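Long-range contact in Succinylglutamatedesuccinylase/aspartoacylase (Rhodobacter sphaeroides 2.4.1, PDB 3CDX), which probably hydrolyses non-peptide amide or ester bonds as a zinc-type metal-dependent enzyme of the succinylglutamate desuccinylase/aspartoacylase family, here with calcium at the metal site: residues Val146-Ser157 / Leu211-Asn222. Residues are numbered along the deposited sequence; the frame is centred on the assembly and turned at random.
Sequences VDMHTAGHSYDS and LGTELGGWGRVN. With CA (calcium ion), chain G.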
ATOM      1  N   VAL A 146     -10.950  10.761 -33.492  1.00 22.80           N
ATOM      2  CA  VAL A 146     -10.120  11.740 -32.781  1.00 22.39           C
ATOM      3  C   VAL A 146     -10.004  11.258 -31.312  1.00 22.12           C
ATOM      4  O   VAL A 146     -10.973  11.193 -30.570  1.00 22.32           O
ATOM      5  CB  VAL A 146     -10.645  13.201 -32.848  1.00 22.19           C
ATOM      6  CG1 VAL A 146      -9.593  14.175 -32.265  1.00 20.92           C
ATOM      7  CG2 VAL A 146     -11.001  13.608 -34.324  1.00 22.13           C
ATOM      8  N   ASP A 147      -8.806  10.854 -30.941  1.00 21.93           N
ATOM      9  CA  ASP A 147      -8.542  10.389 -29.591  1.00 22.66           C
ATOM     10  C   ASP A 147      -7.800  11.509 -28.865  1.00 22.80           C
ATOM     11  O   ASP A 147      -6.666  11.888 -29.221  1.00 22.71           O
ATOM     12  CB  ASP A 147      -7.795   9.016 -29.634  1.00 22.60           C
ATOM     13  CG  ASP A 147      -7.604   8.388 -28.248  1.00 23.07           C
ATOM     14  OD1 ASP A 147      -8.434   8.610 -27.313  1.00 22.37           O
ATOM     15  OD2 ASP A 147      -6.569   7.704 -28.099  1.00 24.74           O
ATOM     16  N   MET A 148      -8.483  12.108 -27.897  1.00 23.18           N
ATOM     17  CA  MET A 148      -7.956  13.310 -27.251  1.00 22.85           C
ATOM     18  C   MET A 148      -7.080  13.050 -25.987  1.00 23.95           C
ATOM     19  O   MET A 148      -7.547  12.527 -24.942  1.00 23.10           O
ATOM     20  CB  MET A 148      -9.126  14.249 -26.925  1.00 23.97           C
ATOM     21  CG  MET A 148      -9.994  14.666 -28.173  1.00 23.59           C
ATOM     22  SD  MET A 148     -11.279  15.931 -27.936  1.00 21.83           S
ATOM     23  CE  MET A 148     -10.343  17.428 -27.902  1.00 23.27           C
ATOM     24  N   HIS A 149      -5.822  13.461 -26.094  1.00 22.85           N
ATOM     25  CA  HIS A 149      -4.839  13.261 -25.062  1.00 23.70           C
ATOM     26  C   HIS A 149      -4.190  14.579 -24.653  1.00 23.45           C
ATOM     27  O   HIS A 149      -4.374  15.621 -25.324  1.00 23.34           O
ATOM     28  CB  HIS A 149      -3.763  12.273 -25.572  1.00 23.59           C
ATOM     29  CG  HIS A 149      -4.260  10.862 -25.687  1.00 22.16           C
ATOM     30  ND1 HIS A 149      -4.050   9.911 -24.709  1.00 25.65           N
ATOM     31  CD2 HIS A 149      -4.998  10.256 -26.645  1.00 23.58           C
ATOM     32  CE1 HIS A 149      -4.630   8.778 -25.057  1.00 24.62           C
ATOM     33  NE2 HIS A 149      -5.198   8.953 -26.239  1.00 26.54           N
ATOM     34  N   THR A 150      -3.417  14.507 -23.566  1.00 23.47           N
ATOM     35  CA  THR A 150      -2.485  15.542 -23.144  1.00 23.61           C
ATOM     36  C   THR A 150      -1.318  14.780 -22.523  1.00 24.21           C
ATOM     37  O   THR A 150      -1.353  13.542 -22.473  1.00 24.70           O
ATOM     38  CB  THR A 150      -3.064  16.489 -22.059  1.00 24.46           C
ATOM     39  OG1 THR A 150      -3.148  15.789 -20.800  1.00 23.79           O
ATOM     40  CG2 THR A 150      -4.441  17.033 -22.432  1.00 21.79           C
ATOM     41  N   ALA A 151      -0.309  15.500 -22.024  1.00 23.59           N
ATOM     42  CA  ALA A 151       0.839  14.829 -21.390  1.00 24.11           C
ATOM     43  C   ALA A 151       0.609  14.460 -19.920  1.00 24.36           C
ATOM     44  O   ALA A 151       1.515  13.926 -19.271  1.00 24.31           O
ATOM     45  CB  ALA A 151       2.096  15.652 -21.553  1.00 24.06           C
ATOM     46  N   GLY A 152      -0.603  14.738 -19.412  1.00 23.75           N
ATOM     47  CA  GLY A 152      -1.015  14.360 -18.061  1.00 24.35           C
ATOM     48  C   GLY A 152      -0.098  14.973 -17.012  1.00 24.92           C
ATOM     49  O   GLY A 152       0.152  16.194 -17.025  1.00 25.47           O
ATOM     50  N   HIS A 153       0.424  14.120 -16.131  1.00 24.30           N
ATOM     51  CA  HIS A 153       1.446  14.505 -15.171  1.00 25.47           C
ATOM     52  C   HIS A 153       2.894  14.385 -15.644  1.00 25.63           C
ATOM     53  O   HIS A 153       3.800  14.793 -14.921  1.00 26.75           O
ATOM     54  CB  HIS A 153       1.292  13.679 -13.887  1.00 25.13           C
ATOM     55  CG  HIS A 153       0.029  13.968 -13.143  1.00 27.87           C
ATOM     56  ND1 HIS A 153      -1.187  13.434 -13.514  1.00 31.05           N
ATOM     57  CD2 HIS A 153      -0.220  14.752 -12.065  1.00 30.52           C
ATOM     58  CE1 HIS A 153      -2.129  13.869 -12.693  1.00 31.40           C
ATOM     59  NE2 HIS A 153      -1.563  14.644 -11.786  1.00 30.81           N
ATOM     60  N   SER A 154       3.103  13.850 -16.844  1.00 26.06           N
ATOM     61  CA  SER A 154       4.438  13.553 -17.387  1.00 27.51           C
ATOM     62  C   SER A 154       5.227  14.761 -17.977  1.00 27.79           C
ATOM     63  O   SER A 154       6.457  14.873 -17.819  1.00 27.96           O
ATOM     64  CB  SER A 154       4.324  12.443 -18.455  1.00 27.57           C
ATOM     65  OG  SER A 154       3.860  11.218 -17.891  1.00 29.02           O
ATOM     66  N   TYR A 155       4.513  15.643 -18.646  1.00 27.35           N
ATOM     67  CA  TYR A 155       5.096  16.745 -19.386  1.00 28.01           C
ATOM     68  C   TYR A 155       4.051  17.832 -19.517  1.00 26.38           C
ATOM     69  O   TYR A 155       2.902  17.646 -19.157  1.00 25.05           O
ATOM     70  CB  TYR A 155       5.418  16.312 -20.841  1.00 30.56           C
ATOM     71  CG  TYR A 155       6.396  15.214 -20.867  1.00 31.96           C
ATOM     72  CD1 TYR A 155       7.699  15.453 -20.462  1.00 35.62           C
ATOM     73  CD2 TYR A 155       6.028  13.937 -21.261  1.00 32.08           C
ATOM     74  CE1 TYR A 155       8.632  14.453 -20.424  1.00 37.61           C
ATOM     75  CE2 TYR A 155       6.952  12.903 -21.241  1.00 38.22           C
ATOM     76  CZ  TYR A 155       8.267  13.174 -20.802  1.00 37.91           C
ATOM     77  OH  TYR A 155       9.239  12.196 -20.757  1.00 39.93           O
ATOM     78  N   ASP A 156       4.472  18.970 -20.032  1.00 24.79           N
ATOM     79  CA  ASP A 156       3.528  19.816 -20.703  1.00 24.70           C
ATOM     80  C   ASP A 156       3.701  19.557 -22.193  1.00 24.47           C
ATOM     81  O   ASP A 156       4.741  19.037 -22.645  1.00 24.99           O
ATOM     82  CB  ASP A 156       3.732  21.296 -20.377  1.00 24.72           C
ATOM     83  CG  ASP A 156       2.463  22.118 -20.615  1.00 24.39           C
ATOM     84  OD1 ASP A 156       1.388  21.509 -20.846  1.00 26.35           O
ATOM     85  OD2 ASP A 156       2.530  23.376 -20.561  1.00 25.91           O
ATOM     86  N   SER A 157       2.687  19.911 -22.959  1.00 25.18           N
ATOM     87  CA  SER A 157       2.775  19.793 -24.391  1.00 24.75           C
ATOM     88  C   SER A 157       2.167  21.053 -24.982  1.00 25.76           C
ATOM     89  O   SER A 157       1.232  21.634 -24.416  1.00 26.00           O
ATOM     90  CB  SER A 157       2.073  18.512 -24.866  1.00 23.77           C
ATOM     91  OG  SER A 157       0.679  18.555 -24.562  1.00 23.95           O
ATOM     92  N   LEU A 211      -6.655  10.646 -35.745  1.00 26.59           N
ATOM     93  CA  LEU A 211      -5.968  11.804 -35.170  1.00 26.69           C
ATOM     94  C   LEU A 211      -5.774  11.613 -33.671  1.00 26.00           C
ATOM     95  O   LEU A 211      -6.656  11.098 -32.985  1.00 26.00           O
ATOM     96  CB  LEU A 211      -6.790  13.081 -35.384  1.00 26.98           C
ATOM     97  CG  LEU A 211      -6.799  13.752 -36.754  1.00 29.45           C
ATOM     98  CD1 LEU A 211      -7.616  15.088 -36.660  1.00 29.21           C
ATOM     99  CD2 LEU A 211      -5.353  13.995 -37.256  1.00 30.08           C
ATOM    100  N   GLY A 212      -4.630  12.046 -33.163  1.00 25.41           N
ATOM    101  CA  GLY A 212      -4.426  12.178 -31.724  1.00 25.62           C
ATOM    102  C   GLY A 212      -4.412  13.669 -31.438  1.00 25.98           C
ATOM    103  O   GLY A 212      -4.332  14.469 -32.387  1.00 24.19           O
ATOM    104  N   THR A 213      -4.487  14.027 -30.144  1.00 25.91           N
ATOM    105  CA  THR A 213      -4.154  15.382 -29.666  1.00 26.17           C
ATOM    106  C   THR A 213      -3.170  15.375 -28.504  1.00 26.54           C
ATOM    107  O   THR A 213      -3.030  14.362 -27.801  1.00 25.78           O
ATOM    108  CB  THR A 213      -5.390  16.202 -29.275  1.00 27.07           C
ATOM    109  OG1 THR A 213      -5.871  15.794 -27.991  1.00 26.99           O
ATOM    110  CG2 THR A 213      -6.512  16.043 -30.300  1.00 24.02           C
ATOM    111  N   GLU A 214      -2.405  16.472 -28.380  1.00 26.22           N
ATOM    112  CA  GLU A 214      -1.692  16.794 -27.172  1.00 26.04           C
ATOM    113  C   GLU A 214      -2.076  18.234 -26.826  1.00 26.14           C
ATOM    114  O   GLU A 214      -1.619  19.196 -27.463  1.00 27.12           O
ATOM    115  CB  GLU A 214      -0.186  16.577 -27.341  1.00 27.06           C
ATOM    116  CG  GLU A 214       0.278  15.083 -27.561  1.00 25.95           C
ATOM    117  CD  GLU A 214      -0.131  14.112 -26.431  1.00 28.69           C
ATOM    118  OE1 GLU A 214      -0.475  14.567 -25.321  1.00 28.29           O
ATOM    119  OE2 GLU A 214      -0.086  12.877 -26.650  1.00 29.07           O
ATOM    120  N   LEU A 215      -2.942  18.362 -25.836  1.00 25.28           N
ATOM    121  CA  LEU A 215      -3.572  19.625 -25.487  1.00 25.50           C
ATOM    122  C   LEU A 215      -3.204  20.116 -24.095  1.00 25.29           C
ATOM    123  O   LEU A 215      -3.979  20.803 -23.469  1.00 25.87           O
ATOM    124  CB  LEU A 215      -5.114  19.508 -25.635  1.00 23.99           C
ATOM    125  CG  LEU A 215      -5.688  19.337 -27.065  1.00 25.50           C
ATOM    126  CD1 LEU A 215      -7.185  19.015 -27.048  1.00 21.61           C
ATOM    127  CD2 LEU A 215      -5.410  20.563 -27.987  1.00 25.34           C
ATOM    128  N   GLY A 216      -2.012  19.773 -23.613  1.00 25.02           N
ATOM    129  CA  GLY A 216      -1.546  20.299 -22.344  1.00 23.54           C
ATOM    130  C   GLY A 216      -0.871  19.269 -21.467  1.00 23.54           C
ATOM    131  O   GLY A 216      -0.125  18.395 -21.953  1.00 22.52           O
ATOM    132  N   GLY A 217      -1.105  19.379 -20.162  1.00 22.73           N
ATOM    133  CA  GLY A 217      -0.341  18.573 -19.216  1.00 23.36           C
ATOM    134  C   GLY A 217      -0.076  19.324 -17.924  1.00 23.91           C
ATOM    135  O   GLY A 217      -0.927  20.076 -17.477  1.00 24.12           O
ATOM    136  N   TRP A 218       1.083  19.070 -17.317  1.00 24.12           N
ATOM    137  CA  TRP A 218       1.494  19.676 -16.043  1.00 23.98           C
ATOM    138  C   TRP A 218       0.475  19.424 -14.891  1.00 24.97           C
ATOM    139  O   TRP A 218       0.351  20.250 -13.949  1.00 25.06           O
ATOM    140  CB  TRP A 218       1.748  21.175 -16.223  1.00 24.51           C
ATOM    141  CG  TRP A 218       3.163  21.540 -16.631  1.00 24.75           C
ATOM    142  CD1 TRP A 218       4.245  20.699 -16.737  1.00 24.40           C
ATOM    143  CD2 TRP A 218       3.641  22.851 -16.934  1.00 23.76           C
ATOM    144  NE1 TRP A 218       5.374  21.418 -17.086  1.00 22.27           N
ATOM    145  CE2 TRP A 218       5.032  22.739 -17.212  1.00 26.32           C
ATOM    146  CE3 TRP A 218       3.035  24.114 -16.992  1.00 23.53           C
ATOM    147  CZ2 TRP A 218       5.826  23.845 -17.539  1.00 26.15           C
ATOM    148  CZ3 TRP A 218       3.832  25.220 -17.319  1.00 25.09           C
ATOM    149  CH2 TRP A 218       5.204  25.079 -17.584  1.00 27.40           C
ATOM    150  N   GLY A 219      -0.264  18.322 -14.986  1.00 24.41           N
ATOM    151  CA  GLY A 219      -1.236  17.951 -13.946  1.00 24.58           C
ATOM    152  C   GLY A 219      -2.467  18.853 -13.897  1.00 24.71           C
ATOM    153  O   GLY A 219      -3.354  18.637 -13.058  1.00 24.55           O
ATOM    154  N   ARG A 220      -2.516  19.850 -14.801  1.00 23.69           N
ATOM    155  CA  ARG A 220      -3.498  20.924 -14.746  1.00 23.95           C
ATOM    156  C   ARG A 220      -4.393  20.993 -15.989  1.00 24.15           C
ATOM    157  O   ARG A 220      -4.168  20.256 -16.968  1.00 23.32           O
ATOM    158  CB  ARG A 220      -2.783  22.277 -14.500  1.00 24.38           C
ATOM    159  CG  ARG A 220      -1.682  22.695 -15.542  1.00 23.69           C
ATOM    160  CD  ARG A 220      -2.272  23.332 -16.796  1.00 24.08           C
ATOM    161  NE  ARG A 220      -1.343  24.183 -17.579  1.00 24.55           N
ATOM    162  CZ  ARG A 220      -0.600  23.751 -18.612  1.00 26.31           C
ATOM    163  NH1 ARG A 220      -0.614  22.441 -19.011  1.00 20.13           N
ATOM    164  NH2 ARG A 220       0.196  24.611 -19.231  1.00 21.83           N
ATOM    165  N   VAL A 221      -5.376  21.911 -15.957  1.00 24.25           N
ATOM    166  CA  VAL A 221      -6.264  22.168 -17.074  1.00 23.80           C
ATOM    167  C   VAL A 221      -5.733  23.390 -17.852  1.00 25.52           C
ATOM    168  O   VAL A 221      -5.534  24.483 -17.276  1.00 24.68           O
ATOM    169  CB  VAL A 221      -7.724  22.415 -16.630  1.00 24.25           C
ATOM    170  CG1 VAL A 221      -8.608  22.799 -17.832  1.00 24.20           C
ATOM    171  CG2 VAL A 221      -8.327  21.171 -15.973  1.00 21.84           C
ATOM    172  N   ASN A 222      -5.475  23.184 -19.148  1.00 25.50           N
ATOM    173  CA  ASN A 222      -4.858  24.219 -20.004  1.00 26.29           C
ATOM    174  C   ASN A 222      -6.015  24.952 -20.699  1.00 26.21           C
ATOM    175  O   ASN A 222      -6.781  24.347 -21.462  1.00 25.04           O
ATOM    176  CB  ASN A 222      -3.888  23.553 -21.013  1.00 26.02           C
ATOM    177  CG  ASN A 222      -3.148  24.559 -21.903  1.00 27.06           C
ATOM    178  OD1 ASN A 222      -3.755  25.449 -22.451  1.00 25.00           O
ATOM    179  ND2 ASN A 222      -1.815  24.401 -22.043  1.00 27.31           N
TER
HETATM  180 CA    CA G 401      -2.432   9.985 -23.060  1.00 51.54          CA
HETATM  181  O   HOH W   1      -0.418  11.669 -24.303  1.00 27.37           O
HETATM  182  O   HOH W   2      -3.518  16.319 -11.120  1.00 27.70           O
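Asp156 and Arg220 form an end-on, two-pronged salt bridge: NH1 of Arg220 reaches OD1 of Asp156 at 2.9 Å and NH2 reaches OD2 at 3.0 Å. Both oxygens are met from above the carboxylate plane, the flat groups standing 61° apart. CE3 of Trp218 lies over one face of the guanidinium and CB of Asn222 over the opposite one. Asp156 CB lies 3.5 Å from the centroid of the Trp218 five-membered ring, a CH-pi contact over the face. With an alanine here a CB could still lie over the Trp218 ring, but the buried Arg220 would probably lose its carboxylate mate and its guanidinium be freer to turn. Arg220 also meets Trp218 of a second subunit in a cation-pi contact.

Next to the salt bridge, Gly216 O accepts from Ala151 N and from Ser157 OG, the latter at 2.7 Å in the carbonyl plane; a chi1 of 63° brings the hydroxyl there, between backbone N and carbonyl carbon. The type I' turn Gly217-Arg220 is tied by Trp218 N to Tyr155 O and by Gly219 N to Gly152 O. At Gly217 a CB would collide with Tyr155 O.

His149 N donates to Thr213 OG1 (3.0 Å). The His149 ring binds calcium through ND1 at 2.3 Å, alongside His63 and Glu66, while NE2 donates to Asp147 OD2 (2.6 Å). Parallel strands 144-148 and 209-214, paired by Asp147 N to Leu211 O and Thr213 N to Asp147 O, carry the metal-binding His149 right after Met148, as in the M14-like zinc carboxypeptidase fold.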